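Local coordinates for Lmo1340 protein (Listeria monocytogenes, PDB 4NLM) that is of unknown function but carries a YqgU-like six-bladed beta-propeller domain and is probably a lipid-anchored surface protein, at residues 87-93 with 105-109; 111-117 with 128-134; 284-290 with 301-307. All blocks are in the same frame, centred on the assembly; numbering follows the deposited sequence.

Interaction 1 of 3, residues 87-93 with 105-109; sequences TKESISE and LYSAE
Glu89 reaches across to Ser107, whose hydroxyl OG donates to Glu89 OE1 at 2.6 Å. The hydroxyl comes from above the carboxylate, 41° out of its plane, and OG is placed there by a chi1 of 62°, which sets it between its own backbone N and carbonyl carbon. The extended Glu89 chain runs on toward Glu109, whose carboxylate is turned 61° from that of Glu89. Between these like charges one water donates to both Glu89 OE2 and Glu109 OE1, while Arg117 on the next strand forms a salt bridge with OE2; both would be expected to ease the repulsion. On the same face as Ser107, Ile91 meets Leu105 at about a right angle, the methyl groups Ile91 CD1 and Leu105 CD1 lying 3.9 Å apart.

The other face carries Tyr106. Ser92 CB packs obliquely against its ring, 3.5 Å from Tyr106 CD2, and the phenol OH is hydrogen-bonded to Leu135 O, with Lys133 O also close by. Phe139 meets the same ring edge-to-face. Glu93 bends off instead toward Gln95.

The backbone explains why two successive residues confront one tyrosine. Tyr106 O accepts from Ser92 N at 2.9 Å and from Glu93 N at 3.1 Å, and Tyr106 N bonds back to Glu93 O. The pairing therefore slips by one residue after Ile91–Ser107. This is a classic beta bulge in the antiparallel hairpin of strands 90-96 and 102-108, the first two strands of a four-stranded sheet of the kind that forms a propeller blade.

Interaction 2 of 3, residues 111-117 with 128-134; sequences AEKATMR and ASRATKP
Four backbone hydrogen bonds join Ala114 to Thr132 and Met116 to Arg130, so that both residues of each antiparallel pair use N and O. The two pairs differ in geometry. Around Met116 and Arg130 the donors lie nearly along the C=O axis; Thr132 N, by contrast, reaches Ala114 O at 2.8 Å from 39° out of the carbonyl plane. Between the pairs, Thr115 CA adds a CA-H...O contact to Arg130 O (3.3 Å).

Ser129 OG is bound to a water at 2.8 Å, and this water also accepts a weak bond from Arg117 NE. Farther out, Arg117 NH1 forms a salt bridge with Glu89. Thr115 CG2 sits 3.8 Å above the guanidinium plane of Arg117, over its centre. On the other face, selenomethionine Met116 runs beside Arg130, its SE lying 3.4 Å from Arg130 NH1 at the edge of the guanidinium and in its plane. Past the last bridge, Pro134 CB packs on Ala114 CB at 4.1 Å.

Strand 126-132 is an edge strand of its four-stranded sheet. Strand 114-120 lies between it and strand 102-108, and Phe151 and Trp165 of the following sheet pack against both Met116 and Arg130.

Interaction 3 of 3, residues 284-290 with 301-307; sequences FLTFVPY and EYKLVKI
A chi1 of -69° turns the Phe287 ring away from its own carbonyl carbon, while Leu304 carries CG anti to its backbone N (177°); together these bring a methyl group over an aromatic face. Leu304 CD1 stands 4.0 Å from the centroid of the Phe287 ring and 12° off the ring normal, a CH-pi contact. The setting is an antiparallel strand pair, 284-289 with 302-308, within the beta-propeller domain, and the two residues form a non-hydrogen-bonded pair.

Regular pairing holds the strands in place: Phe284 with Ile307, Thr286 with Val305 and Val288 with Lys303 each exchange two backbone hydrogen bonds. On the face shared by Leu285, Phe287 and Leu304, Ile326 of a nearby strand packs against all three. Leu285 CD2 lies alongside the Lys306 chain, 3.5 Å from its CB.

The opposite face is largely apolar in its middle. Val305 CG2 lies 3.7 Å from both Thr286 CG2 and Val288 CG2, approaching the threonine side by side and the valine at about a right angle. Ile307 CD1 comes to the edge of the Phe284 ring, near its plane, and Phe248 meets that ring edge-to-face. The buried Thr286 hydroxyl donates to Phe287 O within its own strand.

At the end where the chain passes from one strand to the other, Tyr290 crosses Lys303 obliquely, and its OH is bound to Glu319 and to Leu320 N on the next strand. Tyr302 sends its OH to Glu264. There a water joins the two segments, accepting from Tyr290 N and donating to Glu301 O at 2.7 Å.

How the interactions relate
Interactions 1 and 2 are the first and last strand pairings of one four-stranded antiparallel sheet, and their centres are 9 Å apart. Strands 102-108 and 114-120 join them directly: Leu105 O lies 2.9 Å from Arg117 N, and Ser107 O lies 2.9 Å from Thr115 N, both probable hydrogen bonds. Interaction 3 belongs to a separate sheet on the opposite side of the chain's centre. Its centre is about 34 Å from that of interaction 1 and about 39 Å from that of interaction 2, and the nearest atoms are about 19 and 27 Å away. All three lie within the YqgU-like propeller range; no active site or ligand is identified to relate them to.

Interaction 1 of 3, residues 87-93 with 105-109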
loop_
_atom_site.group_PDB
_atom_site.type_symbol
_atom_site.label_atom_id
_atom_site.label_comp_id
_atom_site.label_asym_id
_atom_site.label_seq_id
_atom_site.Cartn_x
_atom_site.Cartn_y
_atom_site.Cartn_z
ATOM N N THR A 87 10.192 -14.942 14.011
ATOM C CA THR A 87 10.447 -16.061 13.124
ATOM C C THR A 87 11.855 -16.034 12.592
ATOM O O THR A 87 12.462 -14.970 12.451
ATOM C CB THR A 87 9.475 -16.070 11.920
ATOM O OG1 THR A 87 9.702 -17.223 11.111
ATOM C CG2 THR A 87 9.586 -14.832 11.071
ATOM N N LYS A 88 12.381 -17.221 12.285
ATOM C CA LYS A 88 13.683 -17.330 11.623
ATOM C C LYS A 88 13.529 -17.455 10.106
ATOM O O LYS A 88 14.520 -17.497 9.377
ATOM C CB LYS A 88 14.446 -18.526 12.166
ATOM C CG LYS A 88 14.848 -18.321 13.612
ATOM C CD LYS A 88 15.752 -19.421 14.116
ATOM C CE LYS A 88 16.441 -19.018 15.410
ATOM N NZ LYS A 88 17.470 -17.960 15.193
ATOM N N GLU A 89 12.294 -17.542 9.626
ATOM C CA GLU A 89 12.048 -17.648 8.188
ATOM C C GLU A 89 12.416 -16.345 7.461
ATOM O O GLU A 89 12.411 -15.281 8.066
ATOM C CB GLU A 89 10.599 -18.040 7.921
ATOM C CG GLU A 89 10.231 -19.385 8.512
ATOM C CD GLU A 89 8.889 -19.951 8.069
ATOM O OE1 GLU A 89 8.291 -19.456 7.093
ATOM O OE2 GLU A 89 8.461 -20.960 8.684
ATOM N N SER A 90 12.691 -16.457 6.164
ATOM C CA SER A 90 13.006 -15.312 5.311
ATOM C C SER A 90 11.719 -14.546 5.028
ATOM O O SER A 90 10.733 -15.133 4.595
ATOM C CB SER A 90 13.638 -15.809 4.014
ATOM O OG SER A 90 13.880 -14.744 3.124
ATOM N N ILE A 91 11.705 -13.244 5.292
ATOM C CA ILE A 91 10.479 -12.464 5.135
ATOM C C ILE A 91 10.323 -12.011 3.707
ATOM O O ILE A 91 11.227 -11.366 3.165
ATOM C CB ILE A 91 10.505 -11.189 6.035
ATOM C CG1 ILE A 91 10.900 -11.502 7.495
ATOM C CG2 ILE A 91 9.177 -10.474 5.985
ATOM C CD1 ILE A 91 9.989 -12.475 8.197
ATOM N N SER A 92 9.203 -12.333 3.099
ATOM C CA SER A 92 8.914 -11.911 1.749
ATOM C C SER A 92 7.912 -10.751 1.728
ATOM O O SER A 92 8.100 -9.797 0.983
ATOM C CB SER A 92 8.348 -13.089 0.978
ATOM O OG SER A 92 9.224 -14.207 1.093
ATOM N N GLU A 93 6.829 -10.861 2.504
ATOM C CA GLU A 93 5.840 -9.787 2.588
ATOM C C GLU A 93 5.183 -9.782 3.960
ATOM O O GLU A 93 4.953 -10.844 4.535
ATOM C CB GLU A 93 4.736 -9.967 1.525
ATOM C CG GLU A 93 3.534 -9.001 1.595
ATOM C CD GLU A 93 3.855 -7.585 1.120
ATOM O OE1 GLU A 93 5.040 -7.271 0.870
ATOM O OE2 GLU A 93 2.910 -6.764 1.007
ATOM N N LEU A 105 1.731 -12.695 6.997
ATOM C CA LEU A 105 3.156 -12.899 6.849
ATOM C C LEU A 105 3.371 -13.945 5.782
ATOM O O LEU A 105 2.873 -15.074 5.887
ATOM C CB LEU A 105 3.784 -13.400 8.151
ATOM C CG LEU A 105 5.277 -13.692 8.094
ATOM C CD1 LEU A 105 6.066 -12.444 7.762
ATOM C CD2 LEU A 105 5.700 -14.283 9.421
ATOM N N TYR A 106 4.123 -13.571 4.755
ATOM C CA TYR A 106 4.535 -14.496 3.719
ATOM C C TYR A 106 6.034 -14.665 3.909
ATOM O O TYR A 106 6.793 -13.687 3.805
ATOM C CB TYR A 106 4.191 -13.948 2.347
ATOM C CG TYR A 106 4.579 -14.810 1.167
ATOM C CD1 TYR A 106 4.382 -16.193 1.164
ATOM C CD2 TYR A 106 5.172 -14.244 0.044
ATOM C CE1 TYR A 106 4.705 -16.962 0.081
ATOM C CE2 TYR A 106 5.498 -15.022 -1.043
ATOM C CZ TYR A 106 5.280 -16.375 -1.019
ATOM O OH TYR A 106 5.639 -17.174 -2.107
ATOM N N SER A 107 6.463 -15.880 4.217
ATOM C CA SER A 107 7.838 -16.131 4.531
ATOM C C SER A 107 8.268 -17.502 4.018
ATOM O O SER A 107 7.454 -18.341 3.707
ATOM C CB SER A 107 8.092 -16.035 6.027
ATOM O OG SER A 107 7.373 -16.996 6.776
ATOM N N ALA A 108 9.584 -17.713 3.916
ATOM C CA ALA A 108 10.114 -18.959 3.402
ATOM C C ALA A 108 11.086 -19.595 4.380
ATOM O O ALA A 108 11.961 -18.943 4.942
ATOM C CB ALA A 108 10.783 -18.759 2.053
ATOM N N GLU A 109 10.897 -20.886 4.593
ATOM C CA GLU A 109 11.783 -21.654 5.456
ATOM C C GLU A 109 12.975 -22.180 4.660
ATOM O O GLU A 109 14.043 -22.453 5.229
ATOM C CB GLU A 109 10.999 -22.813 6.097
ATOM C CG GLU A 109 11.841 -23.901 6.750
ATOM C CD GLU A 109 11.033 -25.095 7.237
ATOM O OE1 GLU A 109 9.879 -24.916 7.682
ATOM O OE2 GLU A 109 11.570 -26.224 7.199
HETATM O O HOH W 1 7.708 -21.575 5.254
HETATM O O HOH W 2 10.009 -22.719 9.856
#

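Interaction 2 of 3, residues 111-117 with 128-134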
loop_
_atom_site.group_PDB
_atom_site.type_symbol
_atom_site.label_atom_id
_atom_site.label_comp_id
_atom_site.label_asym_id
_atom_site.label_seq_id
_atom_site.Cartn_x
_atom_site.Cartn_y
_atom_site.Cartn_z
ATOM N N ALA A 111 14.448 -22.940 0.135
ATOM C CA ALA A 111 14.260 -22.714 -1.300
ATOM C C ALA A 111 13.056 -23.528 -1.824
ATOM O O ALA A 111 12.545 -23.267 -2.909
ATOM C CB ALA A 111 15.543 -23.084 -2.069
ATOM N N GLU A 112 12.596 -24.504 -1.043
ATOM C CA GLU A 112 11.491 -25.366 -1.465
ATOM C C GLU A 112 10.191 -25.150 -0.700
ATOM O O GLU A 112 9.145 -25.671 -1.094
ATOM C CB GLU A 112 11.895 -26.837 -1.306
ATOM C CG GLU A 112 13.112 -27.244 -2.115
ATOM C CD GLU A 112 12.869 -27.140 -3.602
ATOM O OE1 GLU A 112 11.707 -27.312 -4.027
ATOM O OE2 GLU A 112 13.842 -26.898 -4.348
ATOM N N LYS A 113 10.236 -24.380 0.381
ATOM C CA LYS A 113 9.038 -24.209 1.197
ATOM C C LYS A 113 8.798 -22.800 1.669
ATOM O O LYS A 113 9.705 -22.157 2.211
ATOM C CB LYS A 113 9.141 -25.087 2.456
ATOM C CG LYS A 113 9.207 -26.580 2.174
ATOM C CD LYS A 113 8.702 -27.438 3.332
ATOM C CE LYS A 113 8.529 -28.888 2.876
ATOM N NZ LYS A 113 7.821 -29.830 3.805
ATOM N N ALA A 114 7.560 -22.350 1.488
ATOM C CA ALA A 114 7.101 -21.026 1.963
ATOM C C ALA A 114 5.723 -21.211 2.560
ATOM O O ALA A 114 5.061 -22.229 2.340
ATOM C CB ALA A 114 7.044 -20.019 0.835
ATOM N N THR A 115 5.282 -20.206 3.322
ATOM C CA THR A 115 4.035 -20.262 4.023
ATOM C C THR A 115 3.453 -18.884 4.022
ATOM O O THR A 115 4.168 -17.874 4.170
ATOM C CB THR A 115 4.280 -20.685 5.496
ATOM O OG1 THR A 115 5.005 -21.918 5.583
ATOM C CG2 THR A 115 3.016 -20.827 6.248
HETATM N N MSE A 116 2.127 -18.835 3.898
HETATM C CA MSE A 116 1.354 -17.620 4.150
HETATM C C MSE A 116 0.629 -17.882 5.440
HETATM O O MSE A 116 -0.100 -18.867 5.546
HETATM C CB MSE A 116 0.315 -17.301 3.117
HETATM C CG MSE A 116 0.708 -17.121 1.697
HETATM SE SE MSE A 116 -0.949 -17.147 0.589
HETATM C CE MSE A 116 0.292 -16.984 -0.916
ATOM N N ARG A 117 0.865 -17.030 6.432
ATOM C CA ARG A 117 0.215 -17.117 7.727
ATOM C C ARG A 117 -0.570 -15.870 8.065
ATOM O O ARG A 117 -0.115 -14.758 7.753
ATOM C CB ARG A 117 1.229 -17.271 8.852
ATOM C CG ARG A 117 2.019 -18.555 8.831
ATOM C CD ARG A 117 2.972 -18.596 10.008
ATOM N NE ARG A 117 3.719 -19.844 10.057
ATOM C CZ ARG A 117 4.889 -20.042 9.458
ATOM N NH1 ARG A 117 5.501 -21.216 9.562
ATOM N NH2 ARG A 117 5.454 -19.062 8.763
ATOM N N ALA A 128 -4.546 -18.760 10.697
ATOM C CA ALA A 128 -4.654 -19.618 9.519
ATOM C C ALA A 128 -3.297 -19.689 8.838
ATOM O O ALA A 128 -2.468 -18.801 9.001
ATOM C CB ALA A 128 -5.699 -19.072 8.554
ATOM N N SER A 129 -3.101 -20.730 8.047
ATOM C CA SER A 129 -1.864 -20.900 7.351
ATOM C C SER A 129 -2.038 -21.779 6.120
ATOM O O SER A 129 -2.864 -22.680 6.115
ATOM C CB SER A 129 -0.871 -21.565 8.313
ATOM O OG SER A 129 0.426 -21.667 7.789
ATOM N N ARG A 130 -1.242 -21.539 5.081
ATOM C CA ARG A 130 -1.192 -22.423 3.932
ATOM C C ARG A 130 0.239 -22.477 3.440
ATOM O O ARG A 130 0.978 -21.509 3.511
ATOM C CB ARG A 130 -2.184 -22.073 2.812
ATOM C CG ARG A 130 -1.977 -20.741 2.125
ATOM C CD ARG A 130 -2.972 -20.569 0.975
ATOM N NE ARG A 130 -2.739 -21.489 -0.142
ATOM C CZ ARG A 130 -1.933 -21.221 -1.164
ATOM N NH1 ARG A 130 -1.277 -20.064 -1.219
ATOM N NH2 ARG A 130 -1.773 -22.112 -2.130
ATOM N N ALA A 131 0.613 -23.657 2.975
ATOM C CA ALA A 131 1.937 -23.945 2.487
ATOM C C ALA A 131 1.984 -23.735 0.993
ATOM O O ALA A 131 1.031 -24.070 0.286
ATOM C CB ALA A 131 2.317 -25.388 2.818
ATOM N N THR A 132 3.121 -23.240 0.518
ATOM C CA THR A 132 3.278 -23.002 -0.889
ATOM C C THR A 132 4.764 -23.037 -1.235
ATOM O O THR A 132 5.556 -23.520 -0.440
ATOM C CB THR A 132 2.566 -21.715 -1.317
ATOM O OG1 THR A 132 2.533 -21.656 -2.747
ATOM C CG2 THR A 132 3.232 -20.480 -0.728
ATOM N N LYS A 133 5.095 -22.559 -2.416
ATOM C CA LYS A 133 6.488 -22.469 -2.831
ATOM C C LYS A 133 6.929 -21.001 -2.762
ATOM O O LYS A 133 6.103 -20.108 -2.845
ATOM C CB LYS A 133 6.666 -23.031 -4.247
ATOM C CG LYS A 133 6.286 -24.493 -4.388
ATOM C CD LYS A 133 7.029 -25.373 -3.394
ATOM C CE LYS A 133 6.553 -26.810 -3.431
ATOM N NZ LYS A 133 6.908 -27.507 -4.695
ATOM N N PRO A 134 8.230 -20.744 -2.580
ATOM C CA PRO A 134 8.675 -19.344 -2.477
ATOM C C PRO A 134 8.704 -18.680 -3.832
ATOM O O PRO A 134 9.707 -18.714 -4.542
ATOM C CB PRO A 134 10.076 -19.448 -1.881
ATOM C CG PRO A 134 10.515 -20.835 -2.163
ATOM C CD PRO A 134 9.322 -21.702 -2.343
HETATM O O HOH W 3 2.082 -22.481 9.917
#

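Interaction 3 of 3, residues 284-290 with 301-307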
loop_
_atom_site.group_PDB
_atom_site.type_symbol
_atom_site.label_atom_id
_atom_site.label_comp_id
_atom_site.label_asym_id
_atom_site.label_seq_id
_atom_site.Cartn_x
_atom_site.Cartn_y
_atom_site.Cartn_z
ATOM N N PHE A 284 -7.046 12.927 0.351
ATOM C CA PHE A 284 -6.156 12.257 -0.589
ATOM C C PHE A 284 -4.828 13.013 -0.534
ATOM O O PHE A 284 -4.742 14.178 -0.890
ATOM C CB PHE A 284 -6.704 12.250 -1.992
ATOM C CG PHE A 284 -5.778 11.621 -2.988
ATOM C CD1 PHE A 284 -5.613 10.252 -3.051
ATOM C CD2 PHE A 284 -5.055 12.393 -3.863
ATOM C CE1 PHE A 284 -4.749 9.662 -3.957
ATOM C CE2 PHE A 284 -4.191 11.803 -4.784
ATOM C CZ PHE A 284 -4.034 10.450 -4.822
ATOM N N LEU A 285 -3.816 12.339 -0.026
ATOM C CA LEU A 285 -2.461 12.932 0.112
ATOM C C LEU A 285 -1.560 12.441 -0.979
ATOM O O LEU A 285 -1.467 11.242 -1.221
ATOM C CB LEU A 285 -1.853 12.482 1.430
ATOM C CG LEU A 285 -2.571 12.890 2.702
ATOM C CD1 LEU A 285 -2.064 12.128 3.915
ATOM C CD2 LEU A 285 -2.412 14.365 2.914
ATOM N N THR A 286 -0.888 13.373 -1.652
ATOM C CA THR A 286 0.042 12.996 -2.716
ATOM C C THR A 286 1.166 13.999 -2.822
ATOM O O THR A 286 0.993 15.188 -2.535
ATOM C CB THR A 286 -0.669 12.916 -4.088
ATOM O OG1 THR A 286 0.215 12.436 -5.097
ATOM C CG2 THR A 286 -1.331 14.216 -4.483
ATOM N N PHE A 287 2.312 13.519 -3.278
ATOM C CA PHE A 287 3.359 14.414 -3.741
ATOM C C PHE A 287 2.994 14.907 -5.133
ATOM O O PHE A 287 2.342 14.209 -5.939
ATOM C CB PHE A 287 4.752 13.735 -3.700
ATOM C CG PHE A 287 5.187 13.523 -2.317
ATOM C CD1 PHE A 287 5.752 14.581 -1.607
ATOM C CD2 PHE A 287 5.043 12.307 -1.683
ATOM C CE1 PHE A 287 6.097 14.423 -0.296
ATOM C CE2 PHE A 287 5.393 12.155 -0.385
ATOM C CZ PHE A 287 5.950 13.214 0.314
ATOM N N VAL A 288 3.426 16.134 -5.419
ATOM C CA VAL A 288 3.162 16.804 -6.674
ATOM C C VAL A 288 4.453 17.525 -7.097
ATOM O O VAL A 288 5.020 18.228 -6.297
ATOM C CB VAL A 288 2.020 17.837 -6.512
ATOM C CG1 VAL A 288 1.752 18.595 -7.769
ATOM C CG2 VAL A 288 0.736 17.160 -6.101
ATOM N N PRO A 289 4.839 17.405 -8.369
ATOM C CA PRO A 289 6.019 18.118 -8.831
ATOM C C PRO A 289 5.716 19.585 -9.054
ATOM O O PRO A 289 4.589 19.945 -9.309
ATOM C CB PRO A 289 6.334 17.453 -10.188
ATOM C CG PRO A 289 5.430 16.277 -10.278
ATOM C CD PRO A 289 4.263 16.556 -9.423
ATOM N N TYR A 290 6.754 20.406 -9.033
ATOM C CA TYR A 290 6.610 21.820 -9.307
ATOM C C TYR A 290 6.494 22.155 -10.788
ATOM O O TYR A 290 5.974 23.206 -11.147
ATOM C CB TYR A 290 7.757 22.611 -8.701
ATOM C CG TYR A 290 7.688 22.651 -7.212
ATOM C CD1 TYR A 290 6.697 23.383 -6.580
ATOM C CD2 TYR A 290 8.588 21.972 -6.434
ATOM C CE1 TYR A 290 6.615 23.421 -5.222
ATOM C CE2 TYR A 290 8.501 21.985 -5.056
ATOM C CZ TYR A 290 7.483 22.731 -4.451
ATOM O OH TYR A 290 7.422 22.801 -3.086
ATOM N N GLU A 301 12.167 18.437 -4.974
ATOM C CA GLU A 301 11.474 18.615 -6.218
ATOM C C GLU A 301 9.963 18.531 -6.101
ATOM O O GLU A 301 9.307 18.702 -7.120
ATOM C CB GLU A 301 12.042 17.542 -7.126
ATOM C CG GLU A 301 11.564 17.321 -8.556
ATOM C CD GLU A 301 12.352 16.179 -9.214
ATOM O OE1 GLU A 301 11.833 15.490 -10.121
ATOM O OE2 GLU A 301 13.511 15.935 -8.807
ATOM N N TYR A 302 9.433 18.343 -4.886
ATOM C CA TYR A 302 7.987 18.097 -4.717
ATOM C C TYR A 302 7.415 18.893 -3.589
ATOM O O TYR A 302 8.106 19.298 -2.675
ATOM C CB TYR A 302 7.729 16.606 -4.435
ATOM C CG TYR A 302 8.260 15.693 -5.496
ATOM C CD1 TYR A 302 9.556 15.270 -5.459
ATOM C CD2 TYR A 302 7.486 15.291 -6.577
ATOM C CE1 TYR A 302 10.101 14.491 -6.456
ATOM C CE2 TYR A 302 8.028 14.477 -7.575
ATOM C CZ TYR A 302 9.349 14.102 -7.516
ATOM O OH TYR A 302 9.890 13.308 -8.512
ATOM N N LYS A 303 6.096 19.032 -3.657
ATOM C CA LYS A 303 5.318 19.459 -2.493
ATOM C C LYS A 303 4.354 18.334 -2.127
ATOM O O LYS A 303 3.954 17.550 -2.955
ATOM C CB LYS A 303 4.563 20.728 -2.725
ATOM C CG LYS A 303 3.831 20.787 -3.998
ATOM C CD LYS A 303 3.016 22.062 -4.028
ATOM C CE LYS A 303 2.456 22.302 -5.396
ATOM N NZ LYS A 303 1.726 23.613 -5.390
ATOM N N LEU A 304 4.073 18.274 -0.843
ATOM C CA LEU A 304 3.097 17.329 -0.306
ATOM C C LEU A 304 1.784 18.072 -0.177
ATOM O O LEU A 304 1.690 19.081 0.533
ATOM C CB LEU A 304 3.536 16.824 1.041
ATOM C CG LEU A 304 2.536 15.881 1.710
ATOM C CD1 LEU A 304 2.295 14.636 0.884
ATOM C CD2 LEU A 304 3.062 15.522 3.081
ATOM N N VAL A 305 0.759 17.573 -0.847
ATOM C CA VAL A 305 -0.528 18.221 -0.751
ATOM C C VAL A 305 -1.578 17.280 -0.229
ATOM O O VAL A 305 -1.435 16.056 -0.235
ATOM C CB VAL A 305 -0.995 18.762 -2.096
ATOM C CG1 VAL A 305 0.049 19.693 -2.682
ATOM C CG2 VAL A 305 -1.361 17.634 -3.052
ATOM N N LYS A 306 -2.602 17.920 0.325
ATOM C CA LYS A 306 -3.814 17.243 0.790
ATOM C C LYS A 306 -4.981 17.763 -0.041
ATOM O O LYS A 306 -5.245 18.977 -0.090
ATOM C CB LYS A 306 -4.022 17.415 2.299
ATOM C CG LYS A 306 -4.492 18.722 2.876
ATOM C CD LYS A 306 -4.770 18.533 4.373
ATOM C CE LYS A 306 -5.082 19.860 5.056
ATOM N NZ LYS A 306 -4.947 19.783 6.536
ATOM N N ILE A 307 -5.613 16.829 -0.727
ATOM C CA ILE A 307 -6.784 17.152 -1.516
ATOM C C ILE A 307 -8.018 16.580 -0.845
ATOM O O ILE A 307 -8.034 15.460 -0.359
ATOM C CB ILE A 307 -6.643 16.488 -2.892
ATOM C CG1 ILE A 307 -5.505 17.196 -3.595
ATOM C CG2 ILE A 307 -7.935 16.517 -3.710
ATOM C CD1 ILE A 307 -5.025 16.393 -4.755
HETATM O O HOH W 4 9.560 19.713 -9.601
#